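Local atomic coordinates of Epf (Streptococcus pyogenes, PDB entry 4ES8), a protein that probably mediates attachment of the bacterium to host cells as a surface adhesin, through an N-terminal domain that contains a carbohydrate-binding module. Residues A[107-118]-A[174-185]. Sequence-based numbering, arbitrary orientation.
Sequences SLIKDHDYKITF and KTISFRTLKEGP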
loop_
_atom_site.group_PDB
_atom_site.type_symbol
_atom_site.label_atom_id
_atom_site.label_comp_id
_atom_site.label_asym_id
_atom_site.label_seq_id
_atom_site.Cartn_x
_atom_site.Cartn_y
_atom_site.Cartn_z
ATOM N N SER A 107 -6.616 4.961 2.492
ATOM C CA SER A 107 -7.098 4.427 1.222
ATOM C C SER A 107 -5.974 4.358 0.197
ATOM O O SER A 107 -5.326 5.383 -0.105
ATOM C CB SER A 107 -8.242 5.282 0.685
ATOM O OG SER A 107 -8.861 4.633 -0.415
ATOM N N LEU A 108 -5.743 3.140 -0.337
ATOM C CA LEU A 108 -4.690 2.943 -1.329
ATOM C C LEU A 108 -5.288 2.978 -2.737
ATOM O O LEU A 108 -6.506 2.820 -2.899
ATOM C CB LEU A 108 -3.952 1.599 -1.084
ATOM C CG LEU A 108 -3.416 1.372 0.350
ATOM C CD1 LEU A 108 -2.684 0.052 0.448
ATOM C CD2 LEU A 108 -2.507 2.523 0.797
ATOM N N ILE A 109 -4.441 3.210 -3.738
ATOM C CA ILE A 109 -4.860 3.231 -5.139
ATOM C C ILE A 109 -4.686 1.839 -5.713
ATOM O O ILE A 109 -3.680 1.177 -5.455
ATOM C CB ILE A 109 -4.051 4.288 -5.939
ATOM C CG1 ILE A 109 -4.404 5.700 -5.419
ATOM C CG2 ILE A 109 -4.333 4.193 -7.463
ATOM C CD1 ILE A 109 -3.418 6.790 -5.893
ATOM N N LYS A 110 -5.665 1.401 -6.525
ATOM C CA LYS A 110 -5.591 0.089 -7.176
ATOM C C LYS A 110 -4.389 0.041 -8.112
ATOM O O LYS A 110 -4.153 0.994 -8.865
ATOM C CB LYS A 110 -6.875 -0.145 -7.990
ATOM C CG LYS A 110 -6.938 -1.534 -8.655
ATOM C CD LYS A 110 -8.253 -1.787 -9.407
ATOM C CE LYS A 110 -8.350 -1.017 -10.711
ATOM N NZ LYS A 110 -9.562 -1.408 -11.497
ATOM N N ASP A 111 -3.630 -1.066 -8.058
ATOM C CA ASP A 111 -2.527 -1.341 -8.967
ATOM C C ASP A 111 -1.326 -0.390 -8.774
ATOM O O ASP A 111 -0.540 -0.202 -9.688
ATOM C CB ASP A 111 -3.018 -1.330 -10.431
ATOM C CG ASP A 111 -2.128 -2.018 -11.437
ATOM O OD1 ASP A 111 -1.590 -3.101 -11.115
ATOM O OD2 ASP A 111 -2.024 -1.510 -12.570
ATOM N N HIS A 112 -1.171 0.171 -7.565
ATOM C CA HIS A 112 0.007 0.949 -7.202
ATOM C C HIS A 112 0.905 0.034 -6.360
ATOM O O HIS A 112 0.427 -0.981 -5.825
ATOM C CB HIS A 112 -0.404 2.210 -6.426
ATOM C CG HIS A 112 -0.608 3.436 -7.277
ATOM N ND1 HIS A 112 -0.252 4.692 -6.805
ATOM C CD2 HIS A 112 -1.146 3.568 -8.516
ATOM C CE1 HIS A 112 -0.593 5.553 -7.755
ATOM N NE2 HIS A 112 -1.158 4.927 -8.803
ATOM N N ASP A 113 2.190 0.384 -6.260
ATOM C CA ASP A 113 3.189 -0.353 -5.496
ATOM C C ASP A 113 3.457 0.369 -4.192
ATOM O O ASP A 113 3.572 1.611 -4.190
ATOM C CB ASP A 113 4.474 -0.479 -6.314
ATOM C CG ASP A 113 4.303 -1.348 -7.543
ATOM O OD1 ASP A 113 3.679 -2.394 -7.433
ATOM O OD2 ASP A 113 4.741 -0.937 -8.622
ATOM N N TYR A 114 3.562 -0.400 -3.082
ATOM C CA TYR A 114 3.771 0.187 -1.765
ATOM C C TYR A 114 4.928 -0.476 -1.050
ATOM O O TYR A 114 5.275 -1.633 -1.344
ATOM C CB TYR A 114 2.492 0.082 -0.918
ATOM C CG TYR A 114 1.370 0.922 -1.496
ATOM C CD1 TYR A 114 1.258 2.274 -1.185
ATOM C CD2 TYR A 114 0.473 0.386 -2.424
ATOM C CE1 TYR A 114 0.260 3.070 -1.756
ATOM C CE2 TYR A 114 -0.525 1.174 -3.007
ATOM C CZ TYR A 114 -0.621 2.513 -2.675
ATOM O OH TYR A 114 -1.608 3.280 -3.258
ATOM N N LYS A 115 5.533 0.282 -0.130
ATOM C CA LYS A 115 6.652 -0.177 0.687
ATOM C C LYS A 115 6.316 0.049 2.147
ATOM O O LYS A 115 6.183 1.202 2.563
ATOM C CB LYS A 115 7.951 0.562 0.314
ATOM C CG LYS A 115 9.148 0.221 1.214
ATOM C CD LYS A 115 10.318 1.193 1.007
ATOM C CE LYS A 115 11.553 0.740 1.761
ATOM N NZ LYS A 115 12.706 1.663 1.565
ATOM N N ILE A 116 6.173 -1.035 2.902
ATOM C CA ILE A 116 5.923 -0.991 4.340
ATOM C C ILE A 116 7.248 -1.193 5.042
ATOM O O ILE A 116 8.038 -2.072 4.651
ATOM C CB ILE A 116 4.930 -2.105 4.749
ATOM C CG1 ILE A 116 3.519 -1.870 4.231
ATOM C CG2 ILE A 116 4.940 -2.345 6.274
ATOM C CD1 ILE A 116 2.585 -3.106 4.448
ATOM N N THR A 117 7.492 -0.408 6.109
ATOM C CA THR A 117 8.677 -0.591 6.940
ATOM C C THR A 117 8.229 -0.593 8.377
ATOM O O THR A 117 7.269 0.090 8.728
ATOM C CB THR A 117 9.738 0.486 6.678
ATOM O OG1 THR A 117 9.175 1.788 6.866
ATOM C CG2 THR A 117 10.340 0.384 5.272
ATOM N N PHE A 118 8.907 -1.370 9.221
ATOM C CA PHE A 118 8.620 -1.384 10.656
ATOM C C PHE A 118 9.765 -2.023 11.360
ATOM O O PHE A 118 10.659 -2.554 10.703
ATOM C CB PHE A 118 7.293 -2.106 10.995
ATOM C CG PHE A 118 7.226 -3.558 10.566
ATOM C CD1 PHE A 118 6.912 -3.898 9.260
ATOM C CD2 PHE A 118 7.488 -4.581 11.473
ATOM C CE1 PHE A 118 6.855 -5.246 8.868
ATOM C CE2 PHE A 118 7.461 -5.925 11.073
ATOM C CZ PHE A 118 7.135 -6.252 9.776
ATOM N N LYS A 174 12.409 -4.185 9.210
ATOM C CA LYS A 174 11.823 -5.009 8.164
ATOM C C LYS A 174 11.296 -4.143 7.032
ATOM O O LYS A 174 10.838 -3.008 7.268
ATOM C CB LYS A 174 10.654 -5.830 8.745
ATOM C CG LYS A 174 11.041 -6.750 9.914
ATOM C CD LYS A 174 12.128 -7.792 9.555
ATOM C CE LYS A 174 12.483 -8.570 10.796
ATOM N NZ LYS A 174 13.688 -9.425 10.557
ATOM N N THR A 175 11.301 -4.696 5.823
ATOM C CA THR A 175 10.755 -4.033 4.639
ATOM C C THR A 175 9.895 -5.021 3.902
ATOM O O THR A 175 10.343 -6.145 3.639
ATOM C CB THR A 175 11.876 -3.502 3.724
ATOM O OG1 THR A 175 12.740 -2.612 4.439
ATOM C CG2 THR A 175 11.319 -2.807 2.462
ATOM N N ILE A 176 8.648 -4.612 3.563
ATOM C CA ILE A 176 7.714 -5.453 2.814
ATOM C C ILE A 176 7.177 -4.645 1.669
ATOM O O ILE A 176 6.705 -3.532 1.898
ATOM C CB ILE A 176 6.562 -5.999 3.689
ATOM C CG1 ILE A 176 7.106 -6.816 4.887
ATOM C CG2 ILE A 176 5.562 -6.827 2.835
ATOM C CD1 ILE A 176 6.048 -7.270 5.916
ATOM N N SER A 177 7.265 -5.175 0.438
ATOM C CA SER A 177 6.721 -4.448 -0.703
ATOM C C SER A 177 5.602 -5.285 -1.317
ATOM O O SER A 177 5.607 -6.511 -1.180
ATOM C CB SER A 177 7.806 -4.133 -1.729
ATOM O OG SER A 177 8.448 -5.296 -2.220
ATOM N N PHE A 178 4.625 -4.620 -1.945
ATOM C CA PHE A 178 3.517 -5.326 -2.568
ATOM C C PHE A 178 2.829 -4.403 -3.539
ATOM O O PHE A 178 3.001 -3.182 -3.476
ATOM C CB PHE A 178 2.501 -5.865 -1.538
ATOM C CG PHE A 178 1.740 -4.793 -0.802
ATOM C CD1 PHE A 178 2.326 -4.098 0.256
ATOM C CD2 PHE A 178 0.443 -4.457 -1.177
ATOM C CE1 PHE A 178 1.623 -3.087 0.923
ATOM C CE2 PHE A 178 -0.260 -3.452 -0.500
ATOM C CZ PHE A 178 0.334 -2.780 0.548
ATOM N N ARG A 179 2.007 -4.994 -4.393
ATOM C CA ARG A 179 1.160 -4.246 -5.329
ATOM C C ARG A 179 -0.298 -4.474 -4.957
ATOM O O ARG A 179 -0.699 -5.620 -4.702
ATOM C CB ARG A 179 1.417 -4.725 -6.780
ATOM C CG ARG A 179 0.535 -4.052 -7.818
ATOM C CD ARG A 179 1.020 -4.355 -9.240
ATOM N NE ARG A 179 2.200 -3.534 -9.529
ATOM C CZ ARG A 179 2.878 -3.546 -10.674
ATOM N NH1 ARG A 179 2.518 -4.359 -11.661
ATOM N NH2 ARG A 179 3.917 -2.739 -10.840
ATOM N N THR A 180 -1.122 -3.406 -4.935
ATOM C CA THR A 180 -2.538 -3.612 -4.611
ATOM C C THR A 180 -3.363 -4.178 -5.784
ATOM O O THR A 180 -3.124 -3.844 -6.963
ATOM C CB THR A 180 -3.162 -2.296 -4.223
ATOM O OG1 THR A 180 -2.918 -1.342 -5.284
ATOM C CG2 THR A 180 -2.640 -1.787 -2.882
ATOM N N LEU A 181 -4.373 -4.986 -5.438
ATOM C CA LEU A 181 -5.331 -5.536 -6.412
ATOM C C LEU A 181 -6.650 -4.760 -6.365
ATOM O O LEU A 181 -7.504 -4.928 -7.254
ATOM C CB LEU A 181 -5.580 -7.043 -6.144
ATOM C CG LEU A 181 -4.345 -7.926 -6.351
ATOM C CD1 LEU A 181 -4.612 -9.360 -5.956
ATOM C CD2 LEU A 181 -3.779 -7.836 -7.801
ATOM N N LYS A 182 -6.856 -3.967 -5.300
ATOM C CA LYS A 182 -8.069 -3.182 -5.085
ATOM C C LYS A 182 -7.738 -1.759 -4.675
ATOM O O LYS A 182 -6.616 -1.497 -4.256
ATOM C CB LYS A 182 -8.907 -3.802 -3.932
ATOM C CG LYS A 182 -9.347 -5.255 -4.116
ATOM C CD LYS A 182 -10.179 -5.725 -2.927
ATOM C CE LYS A 182 -10.790 -7.087 -3.170
ATOM N NZ LYS A 182 -11.890 -7.372 -2.212
ATOM N N GLU A 183 -8.734 -0.874 -4.745
ATOM C CA GLU A 183 -8.698 0.477 -4.187
ATOM C C GLU A 183 -9.244 0.405 -2.764
ATOM O O GLU A 183 -10.212 -0.328 -2.515
ATOM C CB GLU A 183 -9.548 1.451 -5.017
ATOM C CG GLU A 183 -9.587 2.852 -4.418
ATOM C CD GLU A 183 -10.426 3.839 -5.197
ATOM O OE1 GLU A 183 -10.266 3.893 -6.436
ATOM O OE2 GLU A 183 -11.248 4.547 -4.575
ATOM N N GLY A 184 -8.714 1.221 -1.869
ATOM C CA GLY A 184 -9.246 1.282 -0.515
ATOM C C GLY A 184 -8.228 0.940 0.547
ATOM O O GLY A 184 -7.114 0.488 0.241
ATOM N N PRO A 185 -8.615 1.137 1.815
ATOM C CA PRO A 185 -7.689 0.825 2.917
ATOM C C PRO A 185 -7.418 -0.671 3.006
ATOM O O PRO A 185 -8.292 -1.492 2.695
ATOM C CB PRO A 185 -8.441 1.300 4.175
ATOM C CG PRO A 185 -9.901 1.282 3.781
ATOM C CD PRO A 185 -9.913 1.650 2.316
HETATM O O HOH W 1 -7.788 3.258 -7.468
HETATM O O HOH W 2 -2.731 -4.895 -9.530
HETATM O O HOH W 3 13.956 -0.275 4.049
#
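Strands 113-118 and 174-180 are antiparallel neighbours inside one sheet of the beta-rich adhesin domain, with strand 202-213 beyond the first and strand 154-159 beyond the second. Tyr-114 with Phe-178, Ile-116 with Ile-176 and Phe-118 with Lys-174 are hydrogen-bonded pairs. Their side chains share the buried face. Lys-174 lays CB over one face of the Phe-118 ring, 3.9 Å from its centroid, while Ile-176 CD1 meets that ring at its edge. The Phe-178 ring takes Tyr-114 CB off-centre and Ile-116 CD1 obliquely, and Leu-108 CD1 reaches its edge. Phe-178 holds CG between its backbone N and carbonyl carbon (chi1 67°), which lets the ring lean across to strand 113-118. Ile-133 of strand 127-135 packs on both Ile-116 and Phe-178.

On the other face Arg-179 grips Asp-113 side-on. In this salt bridge Arg-179 NE donates to Asp-113 OD1 at 2.8 Å, and Arg-179 NH2 to the syn lone pair of Asp-113 OD2 at 3.0 Å, almost straight. The carboxylate and guanidinium planes are only 22° apart. Asp-111 OD1 lies near the guanidinium but well out of its plane, a proximity of charges only; Asp-111 OD2 is hydrogen-bonded to the backbone N atoms of Thr-243 and Asn-244.

Just before strand 113-118, Ile-109 to His-112 form a type II turn whose backbone meets the hydroxyl of Thr-180. Thr-180 OG1 donates to Ile-109 O at 2.6 Å and accepts from His-112 N at 3.2 Å. Thr-180 CG2 packs against Tyr-114 CE2, 3.6 Å away. Tyr-114 OH in turn accepts from Ile-109 N at 2.9 Å. Leu-108 and Gly-184 exchange two backbone bonds. The threonine hydroxyl thus satisfies Ile-109 O and His-112 N, whereas Asp-111 O is buried without a partner. The paired charges of Asp-113 and Arg-179 link the two strands at the end next to the turn, on the face opposite the apolar core.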